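Local coordinates for neutral ceramidase (Pseudomonas aeruginosa, PDB 2ZWS), which hydrolyses the N-acyl linkage of ceramides to give sphingosine and free fatty acid, and also catalyses the reverse synthesis, at residues Y225-D230 with K279-A284. Numbering follows the deposited sequence.
Sequences YHWEHD and KAYEIA
Trp227 and Tyr281 join two helix segments, 225-230 and 279-284, whose axes are inclined at 68° and come no closer than 11.9 Å. This is helix-helix packing over the mixed beta-sheet of the N-terminal catalytic region, and the interval is bridged mainly by the indole of Trp227. Its CG lies anti to the backbone N (chi1 -152°), which sends the indole across to the second helix. There the six-membered part of the indole meets the small residues one helical turn apart. Trp227 CZ3 lies 3.8 Å from Ala280 CB. Ala284 CB abuts the indole edge, 4.1 Å from Trp227 CH2. Tyr281 turns its edge to the face of the Trp227 five-membered ring, an offset edge-to-face pair; the centroids are 5.5 Å apart and the planes meet at 62°. Phe277 and Phe237 extend the aromatic cluster, and Ala239 and Phe241 of strand 238-242 also touch the indole, tying the buried Trp227 to the sheet beneath.

Toward solvent, the first helix carries its own polar network. The helix widens to a pi-type turn at 226-230, and Asp230 accepts from two histidines: His226 ND1 reaches the anti lone pair of Asp230 OD1 at 2.9 Å, whereas His229 ND1 gives Asp230 OD2 a straighter bond. These two grips should restrict rotation of the carboxylate. Across the interface, Tyr281 CD2 lies over the NE1-CE2-CZ2 side of the Trp227 indole, 3.7 Å from Trp227 CZ2.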
ATOM      1  N   TYR A 225     -13.007  -0.108   0.432  1.00 12.13           N
ATOM      2  CA  TYR A 225     -14.015   0.951   0.463  1.00 11.92           C
ATOM      3  C   TYR A 225     -15.378   0.316   0.213  1.00 12.53           C
ATOM      4  O   TYR A 225     -16.343   0.640   0.911  1.00 13.83           O
ATOM      5  CB  TYR A 225     -13.745   1.953  -0.651  1.00 12.71           C
ATOM      6  CG  TYR A 225     -14.798   3.025  -0.798  1.00 12.65           C
ATOM      7  CD1 TYR A 225     -15.784   2.932  -1.782  1.00 14.10           C
ATOM      8  CD2 TYR A 225     -14.800   4.151   0.051  1.00 14.04           C
ATOM      9  CE1 TYR A 225     -16.747   3.942  -1.915  1.00 14.63           C
ATOM     10  CE2 TYR A 225     -15.748   5.146  -0.091  1.00 14.46           C
ATOM     11  CZ  TYR A 225     -16.726   5.015  -1.059  1.00 14.38           C
ATOM     12  OH  TYR A 225     -17.674   6.015  -1.232  1.00 15.50           O
ATOM     13  N   HIS A 226     -15.484  -0.578  -0.770  1.00 12.79           N
ATOM     14  CA  HIS A 226     -16.789  -1.178  -1.032  1.00 13.62           C
ATOM     15  C   HIS A 226     -17.307  -1.890   0.235  1.00 13.02           C
ATOM     16  O   HIS A 226     -18.484  -1.760   0.602  1.00 14.42           O
ATOM     17  CB  HIS A 226     -16.685  -2.139  -2.221  1.00 13.60           C
ATOM     18  CG  HIS A 226     -17.990  -2.770  -2.595  1.00 15.65           C
ATOM     19  ND1 HIS A 226     -19.034  -2.050  -3.137  1.00 17.53           N
ATOM     20  CD2 HIS A 226     -18.422  -4.052  -2.505  1.00 16.24           C
ATOM     21  CE1 HIS A 226     -20.055  -2.865  -3.368  1.00 17.90           C
ATOM     22  NE2 HIS A 226     -19.704  -4.089  -3.003  1.00 17.39           N
ATOM     23  N   TRP A 227     -16.446  -2.650   0.912  1.00 12.50           N
ATOM     24  CA  TRP A 227     -16.897  -3.342   2.132  1.00 12.48           C
ATOM     25  C   TRP A 227     -17.303  -2.369   3.240  1.00 13.00           C
ATOM     26  O   TRP A 227     -18.369  -2.523   3.861  1.00 14.24           O
ATOM     27  CB  TRP A 227     -15.817  -4.298   2.650  1.00 13.62           C
ATOM     28  CG  TRP A 227     -16.361  -5.481   3.423  1.00 13.47           C
ATOM     29  CD1 TRP A 227     -17.557  -5.563   4.123  1.00 14.94           C
ATOM     30  CD2 TRP A 227     -15.705  -6.747   3.613  1.00 13.12           C
ATOM     31  NE1 TRP A 227     -17.674  -6.820   4.694  1.00 14.47           N
ATOM     32  CE2 TRP A 227     -16.558  -7.557   4.402  1.00 14.49           C
ATOM     33  CE3 TRP A 227     -14.484  -7.281   3.172  1.00 13.90           C
ATOM     34  CZ2 TRP A 227     -16.223  -8.873   4.758  1.00 13.13           C
ATOM     35  CZ3 TRP A 227     -14.152  -8.592   3.538  1.00 12.90           C
ATOM     36  CH2 TRP A 227     -15.019  -9.365   4.326  1.00 14.63           C
ATOM     37  N   GLU A 228     -16.426  -1.403   3.522  1.00 13.63           N
ATOM     38  CA  GLU A 228     -16.645  -0.460   4.622  1.00 13.74           C
ATOM     39  C   GLU A 228     -17.810   0.505   4.383  1.00 14.81           C
ATOM     40  O   GLU A 228     -18.599   0.785   5.311  1.00 16.56           O
ATOM     41  CB  GLU A 228     -15.380   0.350   4.873  1.00 13.59           C
ATOM     42  CG  GLU A 228     -14.225  -0.504   5.372  1.00 13.42           C
ATOM     43  CD  GLU A 228     -12.859   0.189   5.349  1.00 14.36           C
ATOM     44  OE1 GLU A 228     -11.916  -0.398   5.953  1.00 12.20           O
ATOM     45  OE2 GLU A 228     -12.722   1.282   4.733  1.00 13.99           O
ATOM     46  N   HIS A 229     -17.910   1.002   3.154  1.00 15.89           N
ATOM     47  CA  HIS A 229     -18.839   2.082   2.807  1.00 16.71           C
ATOM     48  C   HIS A 229     -20.140   1.567   2.200  1.00 17.33           C
ATOM     49  O   HIS A 229     -21.200   2.104   2.502  1.00 19.00           O
ATOM     50  CB  HIS A 229     -18.158   3.053   1.843  1.00 17.07           C
ATOM     51  CG  HIS A 229     -18.993   4.231   1.440  1.00 17.38           C
ATOM     52  ND1 HIS A 229     -19.817   4.206   0.338  1.00 18.19           N
ATOM     53  CD2 HIS A 229     -19.107   5.473   1.968  1.00 19.89           C
ATOM     54  CE1 HIS A 229     -20.414   5.380   0.201  1.00 19.37           C
ATOM     55  NE2 HIS A 229     -19.999   6.169   1.178  1.00 20.88           N
ATOM     56  N   ASP A 230     -20.068   0.565   1.324  1.00 17.33           N
ATOM     57  CA  ASP A 230     -21.271   0.139   0.581  1.00 18.00           C
ATOM     58  C   ASP A 230     -21.950  -1.094   1.196  1.00 18.73           C
ATOM     59  O   ASP A 230     -23.152  -1.296   0.994  1.00 20.11           O
ATOM     60  CB  ASP A 230     -20.943  -0.169  -0.902  1.00 18.12           C
ATOM     61  CG  ASP A 230     -20.307   1.012  -1.659  1.00 18.43           C
ATOM     62  OD1 ASP A 230     -19.535   0.713  -2.608  1.00 21.51           O
ATOM     63  OD2 ASP A 230     -20.574   2.201  -1.328  1.00 21.55           O
ATOM     64  N   LYS A 279     -15.078 -12.547  -3.233  1.00 14.59           N
ATOM     65  CA  LYS A 279     -14.479 -13.755  -2.677  1.00 14.34           C
ATOM     66  C   LYS A 279     -14.225 -13.624  -1.181  1.00 14.07           C
ATOM     67  O   LYS A 279     -14.471 -14.583  -0.421  1.00 14.45           O
ATOM     68  CB  LYS A 279     -13.205 -14.162  -3.441  1.00 15.53           C
ATOM     69  CG  LYS A 279     -12.671 -15.576  -3.073  1.00 16.85           C
ATOM     70  CD  LYS A 279     -13.677 -16.639  -3.525  1.00 18.88           C
ATOM     71  CE  LYS A 279     -13.273 -18.059  -3.206  1.00 20.53           C
ATOM     72  NZ  LYS A 279     -14.232 -18.901  -3.989  1.00 24.48           N
ATOM     73  N   ALA A 280     -13.739 -12.452  -0.743  1.00 12.62           N
ATOM     74  CA  ALA A 280     -13.439 -12.236   0.685  1.00 12.50           C
ATOM     75  C   ALA A 280     -14.718 -12.333   1.492  1.00 13.04           C
ATOM     76  O   ALA A 280     -14.744 -12.962   2.540  1.00 13.16           O
ATOM     77  CB  ALA A 280     -12.780 -10.872   0.894  1.00 12.85           C
ATOM     78  N   TYR A 281     -15.776 -11.728   0.964  1.00 13.58           N
ATOM     79  CA  TYR A 281     -17.052 -11.730   1.639  1.00 14.44           C
ATOM     80  C   TYR A 281     -17.600 -13.161   1.741  1.00 14.09           C
ATOM     81  O   TYR A 281     -18.128 -13.558   2.794  1.00 14.21           O
ATOM     82  CB  TYR A 281     -18.048 -10.846   0.869  1.00 15.03           C
ATOM     83  CG  TYR A 281     -19.252 -10.513   1.688  1.00 15.82           C
ATOM     84  CD1 TYR A 281     -20.447 -11.213   1.528  1.00 18.19           C
ATOM     85  CD2 TYR A 281     -19.194  -9.517   2.653  1.00 15.94           C
ATOM     86  CE1 TYR A 281     -21.555 -10.920   2.342  1.00 17.51           C
ATOM     87  CE2 TYR A 281     -20.290  -9.225   3.456  1.00 17.09           C
ATOM     88  CZ  TYR A 281     -21.459  -9.925   3.282  1.00 19.10           C
ATOM     89  OH  TYR A 281     -22.533  -9.614   4.064  1.00 20.76           O
ATOM     90  N   GLU A 282     -17.468 -13.916   0.653  1.00 14.50           N
ATOM     91  CA  GLU A 282     -17.887 -15.331   0.609  1.00 15.23           C
ATOM     92  C   GLU A 282     -17.131 -16.127   1.685  1.00 15.14           C
ATOM     93  O   GLU A 282     -17.739 -16.842   2.514  1.00 16.47           O
ATOM     94  CB  GLU A 282     -17.592 -15.945  -0.759  1.00 15.58           C
ATOM     95  CG  GLU A 282     -17.906 -17.441  -0.769  1.00 18.42           C
ATOM     96  CD  GLU A 282     -17.577 -18.154  -2.051  1.00 24.62           C
ATOM     97  OE1 GLU A 282     -16.935 -17.586  -2.958  1.00 28.30           O
ATOM     98  OE2 GLU A 282     -17.985 -19.338  -2.173  1.00 30.47           O
ATOM     99  N   ILE A 283     -15.811 -15.971   1.716  1.00 14.39           N
ATOM    100  CA  ILE A 283     -15.005 -16.756   2.670  1.00 14.54           C
ATOM    101  C   ILE A 283     -15.357 -16.383   4.110  1.00 14.34           C
ATOM    102  O   ILE A 283     -15.588 -17.278   4.960  1.00 14.86           O
ATOM    103  CB  ILE A 283     -13.500 -16.563   2.420  1.00 14.38           C
ATOM    104  CG1 ILE A 283     -13.126 -17.128   1.044  1.00 13.57           C
ATOM    105  CG2 ILE A 283     -12.655 -17.129   3.592  1.00 13.13           C
ATOM    106  CD1 ILE A 283     -11.754 -16.660   0.553  1.00 12.43           C
ATOM    107  N   ALA A 284     -15.377 -15.071   4.396  1.00 15.00           N
ATOM    108  CA  ALA A 284     -15.706 -14.611   5.755  1.00 14.27           C
ATOM    109  C   ALA A 284     -17.045 -15.201   6.180  1.00 15.48           C
ATOM    110  O   ALA A 284     -17.192 -15.629   7.324  1.00 16.73           O
ATOM    111  CB  ALA A 284     -15.724 -13.067   5.872  1.00 14.66           C
TER